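Local coordinates for CD160 antigen (Homo sapiens, PDB 6NGG), which acts as an immunoglobulin-domain receptor on natural killer and T cells, binding MHC class I molecules and TNFRSF14 to deliver stimulatory or inhibitory signals, at residues M1-G12 with I18-F31. The protein carries 1 engineered substitution. Sequence-based numbering, arbitrary orientation.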
ATOM      1  N   MET A   1       0.710  -3.789 -14.845  1.00 25.99           N
ATOM      2  CA  MET A   1       0.017  -3.966 -13.575  1.00 20.56           C
ATOM      3  C   MET A   1      -1.075  -4.966 -13.780  1.00 21.43           C
ATOM      4  O   MET A   1      -1.959  -4.702 -14.572  1.00 21.90           O
ATOM      5  CB  MET A   1      -0.707  -2.674 -13.110  1.00 23.35           C
ATOM      6  CG  MET A   1       0.107  -1.433 -12.896  1.00 24.38           C
ATOM      7  SD  MET A   1      -0.805  -0.325 -11.745  1.00 22.38           S
ATOM      8  CE  MET A   1      -2.126   0.381 -12.658  1.00 23.82           C
ATOM      9  N   ILE A   2      -1.079  -6.060 -13.027  1.00 20.13           N
ATOM     10  CA  ILE A   2      -2.172  -7.013 -13.081  1.00 22.63           C
ATOM     11  C   ILE A   2      -3.068  -6.853 -11.907  1.00 20.39           C
ATOM     12  O   ILE A   2      -4.263  -6.779 -12.063  1.00 17.03           O
ATOM     13  CB  ILE A   2      -1.708  -8.511 -13.001  1.00 27.06           C
ATOM     14  CG1 ILE A   2      -0.446  -8.774 -13.807  1.00 31.09           C
ATOM     15  CG2 ILE A   2      -2.856  -9.445 -13.448  1.00 31.03           C
ATOM     16  CD1 ILE A   2      -0.496  -8.332 -15.253  1.00 32.72           C
ATOM     17  N   ASN A   3      -2.489  -6.893 -10.688  1.00 17.63           N
ATOM     18  CA  ASN A   3      -3.282  -6.937  -9.459  1.00 18.88           C
ATOM     19  C   ASN A   3      -2.431  -6.407  -8.271  1.00 16.22           C
ATOM     20  O   ASN A   3      -1.247  -6.380  -8.362  1.00 16.81           O
ATOM     21  CB  ASN A   3      -3.735  -8.367  -9.136  1.00 19.14           C
ATOM     22  CG  ASN A   3      -2.583  -9.281  -8.795  1.00 19.35           C
ATOM     23  OD1 ASN A   3      -1.720  -9.536  -9.636  1.00 21.77           O
ATOM     24  ND2 ASN A   3      -2.564  -9.805  -7.593  1.00 19.18           N
ATOM     25  N   ILE A   4      -3.078  -6.021  -7.203  1.00 15.26           N
ATOM     26  CA  ILE A   4      -2.426  -5.480  -5.982  1.00 16.74           C
ATOM     27  C   ILE A   4      -2.756  -6.367  -4.826  1.00 16.13           C
ATOM     28  O   ILE A   4      -3.909  -6.667  -4.665  1.00 14.80           O
ATOM     29  CB  ILE A   4      -2.948  -4.079  -5.612  1.00 20.50           C
ATOM     30  CG1 ILE A   4      -2.950  -3.160  -6.791  1.00 24.22           C
ATOM     31  CG2 ILE A   4      -2.061  -3.482  -4.524  1.00 21.29           C
ATOM     32  CD1 ILE A   4      -3.271  -1.717  -6.399  1.00 27.96           C
ATOM     33  N   THR A   5      -1.765  -6.830  -4.053  1.00 14.17           N
ATOM     34  CA  THR A   5      -2.000  -7.623  -2.893  1.00 15.36           C
ATOM     35  C   THR A   5      -1.637  -6.817  -1.659  1.00 14.06           C
ATOM     36  O   THR A   5      -0.798  -5.886  -1.724  1.00 14.62           O
ATOM     37  CB  THR A   5      -1.208  -8.934  -2.918  1.00 15.84           C
ATOM     38  OG1 THR A   5       0.187  -8.679  -3.026  1.00 14.18           O
ATOM     39  CG2 THR A   5      -1.656  -9.758  -4.070  1.00 15.84           C
ATOM     40  N   SER A   6      -2.255  -7.169  -0.560  1.00 13.46           N
ATOM     41  CA  SER A   6      -2.103  -6.437   0.706  1.00 16.24           C
ATOM     42  C   SER A   6      -1.618  -7.349   1.807  1.00 16.80           C
ATOM     43  O   SER A   6      -2.000  -8.510   1.875  1.00 16.89           O
ATOM     44  CB  SER A   6      -3.405  -5.872   1.127  1.00 16.52           C
ATOM     45  OG  SER A   6      -3.768  -4.954   0.154  1.00 20.14           O
ATOM     46  N   SER A   7      -0.710  -6.848   2.612  1.00 16.88           N
ATOM     47  CA  SER A   7      -0.215  -7.605   3.732  1.00 14.95           C
ATOM     48  C   SER A   7       0.271  -6.712   4.882  1.00 15.42           C
ATOM     49  O   SER A   7       0.255  -5.464   4.805  1.00 14.70           O
ATOM     50  CB  SER A   7       0.905  -8.538   3.247  1.00 15.22           C
ATOM     51  OG  SER A   7       1.981  -7.807   2.719  1.00 16.82           O
ATOM     52  N   ALA A   8       0.697  -7.349   5.971  1.00 13.57           N
ATOM     53  CA  ALA A   8       1.118  -6.611   7.165  1.00 14.43           C
ATOM     54  C   ALA A   8       2.123  -7.442   7.934  1.00 14.44           C
ATOM     55  O   ALA A   8       2.060  -8.649   7.838  1.00 16.00           O
ATOM     56  CB  ALA A   8      -0.096  -6.318   7.993  1.00 13.71           C
ATOM     57  N   SER A   9       3.128  -6.800   8.557  1.00 14.31           N
ATOM     58  CA  SER A   9       4.094  -7.425   9.416  1.00 14.69           C
ATOM     59  C   SER A   9       4.243  -6.502  10.650  1.00 16.78           C
ATOM     60  O   SER A   9       3.868  -5.318  10.596  1.00 17.60           O
ATOM     61  CB  SER A   9       5.458  -7.633   8.688  1.00 15.12           C
ATOM     62  OG  SER A   9       6.108  -6.382   8.487  1.00 17.05           O
ATOM     63  N   GLN A  10       4.673  -7.061  11.774  1.00 17.05           N
ATOM     64  CA  GLN A  10       4.815  -6.255  12.979  1.00 18.86           C
ATOM     65  C   GLN A  10       5.944  -6.841  13.841  1.00 20.62           C
ATOM     66  O   GLN A  10       6.309  -8.021  13.707  1.00 17.54           O
ATOM     67  CB  GLN A  10       3.525  -6.180  13.765  1.00 20.32           C
ATOM     68  CG  GLN A  10       3.044  -7.443  14.368  1.00 22.45           C
ATOM     69  CD  GLN A  10       3.745  -7.890  15.646  1.00 27.37           C
ATOM     70  OE1 GLN A  10       4.252  -7.088  16.435  1.00 27.71           O
ATOM     71  NE2 GLN A  10       3.742  -9.200  15.873  1.00 27.38           N
ATOM     72  N   GLU A  11       6.535  -5.961  14.633  1.00 20.38           N
ATOM     73  CA  GLU A  11       7.614  -6.312  15.542  1.00 23.14           C
ATOM     74  C   GLU A  11       7.614  -5.210  16.585  1.00 22.54           C
ATOM     75  O   GLU A  11       7.495  -4.036  16.255  1.00 21.86           O
ATOM     76  CB  GLU A  11       8.974  -6.446  14.804  1.00 25.22           C
ATOM     77  CG  GLU A  11      10.219  -6.389  15.687  1.00 31.34           C
ATOM     78  CD  GLU A  11      11.510  -6.775  14.944  1.00 35.47           C
ATOM     79  OE1 GLU A  11      11.539  -6.704  13.693  1.00 37.65           O
ATOM     80  OE2 GLU A  11      12.486  -7.191  15.609  1.00 43.73           O
ATOM     81  N   GLY A  12       7.671  -5.592  17.844  1.00 22.59           N
ATOM     82  CA  GLY A  12       7.598  -4.623  18.912  1.00 20.99           C
ATOM     83  C   GLY A  12       6.320  -3.872  18.898  1.00 21.34           C
ATOM     84  O   GLY A  12       5.229  -4.451  18.812  1.00 25.34           O
ATOM     85  N   ILE A  18       1.660  -3.178   4.002  1.00 16.84           N
ATOM     86  CA  ILE A  18       2.384  -3.473   2.755  1.00 16.89           C
ATOM     87  C   ILE A  18       1.434  -3.661   1.551  1.00 17.45           C
ATOM     88  O   ILE A  18       0.539  -4.493   1.544  1.00 17.32           O
ATOM     89  CB  ILE A  18       3.304  -4.676   2.942  1.00 18.88           C
ATOM     90  CG1 ILE A  18       4.189  -4.500   4.231  1.00 20.64           C
ATOM     91  CG2 ILE A  18       4.130  -4.949   1.705  1.00 17.25           C
ATOM     92  CD1 ILE A  18       4.780  -5.764   4.797  1.00 22.75           C
ATOM     93  N   CYS A  19       1.674  -2.886   0.513  1.00 15.27           N
ATOM     94  CA  CYS A  19       0.966  -2.989  -0.755  1.00 16.47           C
ATOM     95  C   CYS A  19       1.947  -3.477  -1.862  1.00 16.74           C
ATOM     96  O   CYS A  19       3.041  -2.943  -1.944  1.00 14.82           O
ATOM     97  CB  CYS A  19       0.505  -1.641  -1.152  1.00 20.34           C
ATOM     98  SG  CYS A  19      -0.582  -0.742  -0.023  1.00 22.91           S
ATOM     99  N   THR A  20       1.520  -4.452  -2.678  1.00 13.99           N
ATOM    100  CA  THR A  20       2.369  -5.086  -3.684  1.00 15.20           C
ATOM    101  C   THR A  20       1.614  -5.163  -4.973  1.00 13.25           C
ATOM    102  O   THR A  20       0.504  -5.743  -5.038  1.00 15.66           O
ATOM    103  CB  THR A  20       2.821  -6.473  -3.262  1.00 14.07           C
ATOM    104  OG1 THR A  20       3.315  -6.380  -1.977  1.00 17.26           O
ATOM    105  CG2 THR A  20       3.912  -6.994  -4.160  1.00 14.32           C
ATOM    106  N   VAL A  21       2.114  -4.441  -5.935  1.00 13.57           N
ATOM    107  CA  VAL A  21       1.644  -4.540  -7.295  1.00 15.19           C
ATOM    108  C   VAL A  21       2.439  -5.599  -8.032  1.00 14.76           C
ATOM    109  O   VAL A  21       3.629  -5.561  -8.043  1.00 14.05           O
ATOM    110  CB  VAL A  21       1.824  -3.189  -8.048  1.00 16.10           C
ATOM    111  CG1 VAL A  21       1.366  -3.310  -9.482  1.00 15.66           C
ATOM    112  CG2 VAL A  21       1.126  -2.056  -7.324  1.00 16.89           C
ATOM    113  N   TRP A  22       1.723  -6.500  -8.667  1.00 14.30           N
ATOM    114  CA  TRP A  22       2.281  -7.537  -9.497  1.00 15.00           C
ATOM    115  C   TRP A  22       2.097  -7.140 -10.961  1.00 15.93           C
ATOM    116  O   TRP A  22       1.046  -6.577 -11.364  1.00 15.99           O
ATOM    117  CB  TRP A  22       1.602  -8.872  -9.240  1.00 14.51           C
ATOM    118  CG  TRP A  22       1.784  -9.263  -7.781  1.00 14.96           C
ATOM    119  CD1 TRP A  22       1.049  -8.841  -6.727  1.00 15.96           C
ATOM    120  CD2 TRP A  22       2.810 -10.083  -7.262  1.00 14.24           C
ATOM    121  NE1 TRP A  22       1.542  -9.357  -5.553  1.00 15.74           N
ATOM    122  CE2 TRP A  22       2.643 -10.117  -5.852  1.00 16.82           C
ATOM    123  CE3 TRP A  22       3.946 -10.703  -7.828  1.00 14.90           C
ATOM    124  CZ2 TRP A  22       3.551 -10.791  -4.993  1.00 13.74           C
ATOM    125  CZ3 TRP A  22       4.838 -11.390  -6.978  1.00 14.79           C
ATOM    126  CH2 TRP A  22       4.601 -11.463  -5.579  1.00 14.61           C
ATOM    127  N   HIS A  23       3.140  -7.391 -11.722  1.00 15.68           N
ATOM    128  CA  HIS A  23       3.223  -6.929 -13.096  1.00 16.89           C
ATOM    129  C   HIS A  23       4.197  -7.773 -13.877  1.00 18.63           C
ATOM    130  O   HIS A  23       5.025  -8.409 -13.326  1.00 16.35           O
ATOM    131  CB  HIS A  23       3.681  -5.477 -13.101  1.00 17.33           C
ATOM    132  CG  HIS A  23       4.914  -5.183 -12.296  1.00 16.06           C
ATOM    133  ND1 HIS A  23       6.179  -5.485 -12.728  1.00 16.37           N
ATOM    134  CD2 HIS A  23       5.067  -4.487 -11.139  1.00 16.41           C
ATOM    135  CE1 HIS A  23       7.064  -5.061 -11.835  1.00 17.28           C
ATOM    136  NE2 HIS A  23       6.404  -4.407 -10.885  1.00 16.12           N
ATOM    137  N   LYS A  24       4.018  -7.826 -15.175  1.00 20.74           N
ATOM    138  CA  LYS A  24       5.066  -8.322 -16.050  1.00 21.66           C
ATOM    139  C   LYS A  24       6.365  -7.622 -15.860  1.00 20.64           C
ATOM    140  O   LYS A  24       6.413  -6.391 -15.582  1.00 20.25           O
ATOM    141  CB  LYS A  24       4.681  -8.039 -17.484  1.00 26.88           C
ATOM    142  CG  LYS A  24       4.256  -9.243 -18.199  1.00 29.18           C
ATOM    143  CD  LYS A  24       2.818  -9.469 -18.086  1.00 30.34           C
ATOM    144  CE  LYS A  24       2.390 -10.082 -19.409  1.00 38.32           C
ATOM    145  NZ  LYS A  24       0.957 -10.472 -19.294  1.00 45.60           N
ATOM    146  N   LYS A  25       7.418  -8.355 -16.140  1.00 18.75           N
ATOM    147  CA  LYS A  25       8.740  -7.819 -15.995  1.00 23.13           C
ATOM    148  C   LYS A  25       8.998  -6.569 -16.839  1.00 23.96           C
ATOM    149  O   LYS A  25       9.760  -5.682 -16.455  1.00 20.68           O
ATOM    150  CB  LYS A  25       9.784  -8.915 -16.248  1.00 27.70           C
ATOM    151  CG  LYS A  25       9.910  -9.303 -17.697  1.00 30.33           C
ATOM    152  CD  LYS A  25      10.849 -10.480 -17.909  1.00 32.62           C
ATOM    153  CE  LYS A  25      10.791 -10.872 -19.391  1.00 37.94           C
ATOM    154  NZ  LYS A  25      12.000 -11.615 -19.740  1.00 44.05           N
ATOM    155  N   GLU A  26       8.352  -6.466 -17.976  1.00 23.94           N
ATOM    156  CA  GLU A  26       8.574  -5.261 -18.818  1.00 28.13           C
ATOM    157  C   GLU A  26       7.529  -4.153 -18.575  1.00 28.26           C
ATOM    158  O   GLU A  26       7.489  -3.129 -19.278  1.00 26.39           O
ATOM    159  CB  GLU A  26       8.789  -5.610 -20.323  1.00 30.06           C
ATOM    160  CG  GLU A  26       7.854  -6.550 -21.029  1.00 32.35           C
ATOM    161  CD  GLU A  26       8.022  -8.064 -20.730  1.00 32.78           C
ATOM    162  OE1 GLU A  26       7.239  -8.540 -19.898  1.00 27.09           O
ATOM    163  OE2 GLU A  26       8.842  -8.798 -21.355  1.00 31.03           O
ATOM    164  N   GLU A  27       6.701  -4.312 -17.552  1.00 24.95           N
ATOM    165  CA  GLU A  27       5.636  -3.344 -17.285  1.00 25.27           C
ATOM    166  C   GLU A  27       5.795  -2.873 -15.831  1.00 23.95           C
ATOM    167  O   GLU A  27       4.816  -2.698 -15.106  1.00 19.29           O
ATOM    168  CB  GLU A  27       4.227  -3.948 -17.532  1.00 27.11           C
ATOM    169  CG  GLU A  27       3.873  -4.431 -18.966  1.00 25.81           C
ATOM    170  CD  GLU A  27       2.384  -4.890 -19.112  1.00 29.72           C
ATOM    171  OE1 GLU A  27       1.523  -4.580 -18.249  1.00 31.91           O
ATOM    172  OE2 GLU A  27       1.998  -5.549 -20.110  1.00 32.16           O
ATOM    173  N   ALA A  28       7.040  -2.652 -15.441  1.00 26.23           N
ATOM    174  CA  ALA A  28       7.386  -2.224 -14.083  1.00 28.78           C
ATOM    175  C   ALA A  28       7.300  -0.715 -13.863  1.00 31.25           C
ATOM    176  O   ALA A  28       7.419  -0.239 -12.715  1.00 27.91           O
ATOM    177  CB  ALA A  28       8.775  -2.687 -13.748  1.00 30.74           C
ATOM    178  N   GLU A  29       7.075   0.039 -14.950  1.00 27.18           N
ATOM    179  CA  GLU A  29       7.306   1.460 -14.917  1.00 28.32           C
ATOM    180  C   GLU A  29       6.003   2.164 -15.095  1.00 23.92           C
ATOM    181  O   GLU A  29       5.088   1.623 -15.672  1.00 23.37           O
ATOM    182  CB  GLU A  29       8.244   1.847 -16.068  1.00 34.05           C
ATOM    183  CG  GLU A  29       9.286   2.837 -15.640  1.00 42.42           C
ATOM    184  CD  GLU A  29      10.422   2.163 -14.907  1.00 46.51           C
ATOM    185  OE1 GLU A  29      11.134   1.352 -15.551  1.00 45.68           O
ATOM    186  OE2 GLU A  29      10.592   2.450 -13.702  1.00 46.83           O
ATOM    187  N   GLY A  30       5.922   3.376 -14.588  1.00 21.78           N
ATOM    188  CA  GLY A  30       4.921   4.314 -15.030  1.00 21.49           C
ATOM    189  C   GLY A  30       3.636   4.227 -14.209  1.00 20.12           C
ATOM    190  O   GLY A  30       2.591   4.678 -14.659  1.00 19.53           O
ATOM    191  N   PHE A  31       3.693   3.669 -13.006  1.00 16.97           N
ATOM    192  CA  PHE A  31       2.513   3.705 -12.109  1.00 18.28           C
ATOM    193  C   PHE A  31       2.956   4.250 -10.751  1.00 16.46           C
ATOM    194  O   PHE A  31       4.112   4.134 -10.382  1.00 15.85           O
ATOM    195  CB  PHE A  31       1.788   2.339 -11.941  1.00 16.40           C
ATOM    196  CG  PHE A  31       2.657   1.233 -11.452  1.00 15.54           C
ATOM    197  CD1 PHE A  31       2.921   1.059 -10.059  1.00 14.23           C
ATOM    198  CD2 PHE A  31       3.222   0.351 -12.353  1.00 16.08           C
ATOM    199  CE1 PHE A  31       3.723   0.059  -9.610  1.00 14.65           C
ATOM    200  CE2 PHE A  31       4.053  -0.677 -11.880  1.00 18.31           C
ATOM    201  CZ  PHE A  31       4.291  -0.833 -10.494  1.00 17.65           C
TER
HETATM  202  O   HOH W   1       1.519  -6.212 -16.050  1.00 21.82           O
HETATM  203  O   HOH W   2       1.661  -6.962  -0.020  1.00 19.33           O
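Trp-22 turns the CD1-NE1 edge of its indole to strand 3-11, on the face it shares with Thr-5 and Thr-20. Its CB sits 3.4 Å from Asn-3 OD1. CG lies beside its own backbone N (chi1 -60°), and this brings the pyrrole edge to Asn-3 and Thr-5. CD1 passes Asn-3 O at the ring edge. NE1 gives its hydrogen to Thr-5 OG1 at 2.9 Å, nearly straight at 169° and in the ring plane. The six-membered ring lies beyond, on the far side from strand 3-11. Thr-20 CG2 lies over the rim of one indole face, 3.4 Å above the plane. The Asn-3 amide is nearly parallel to the ring (13°) but displaced beside it, ND2 3.8 Å from Trp-22 CD1.

Farther along this face a water joins Ser-7 OG, Thr-20 OG1 and Ile-18 O. Paired backbone bonds link Thr-5 with Thr-20 and Ser-7 with Ile-18.

On the other face Ile-4 packs beside Val-21, and Cys-19 reaches Cys-87 on strand 83-91 through a disulfide.

At the chain start, Met-1 CG approaches Phe-31 CD2 at 3.6 Å, and its bent chain sets SD obliquely by the ring in a Met-aromatic contact. Met-1 N makes a long salt bridge to Glu-27 OE1 at 3.6 Å, beside the 24-27 turn. A water accepts from Met-1 N and Lys-24 N and donates to Glu-27 OE1.

This is the antiparallel hairpin of strands 3-11 and 14-22, whose second strand carries one cysteine of the intersheet disulfide characteristic of the immunoglobulin beta sandwich.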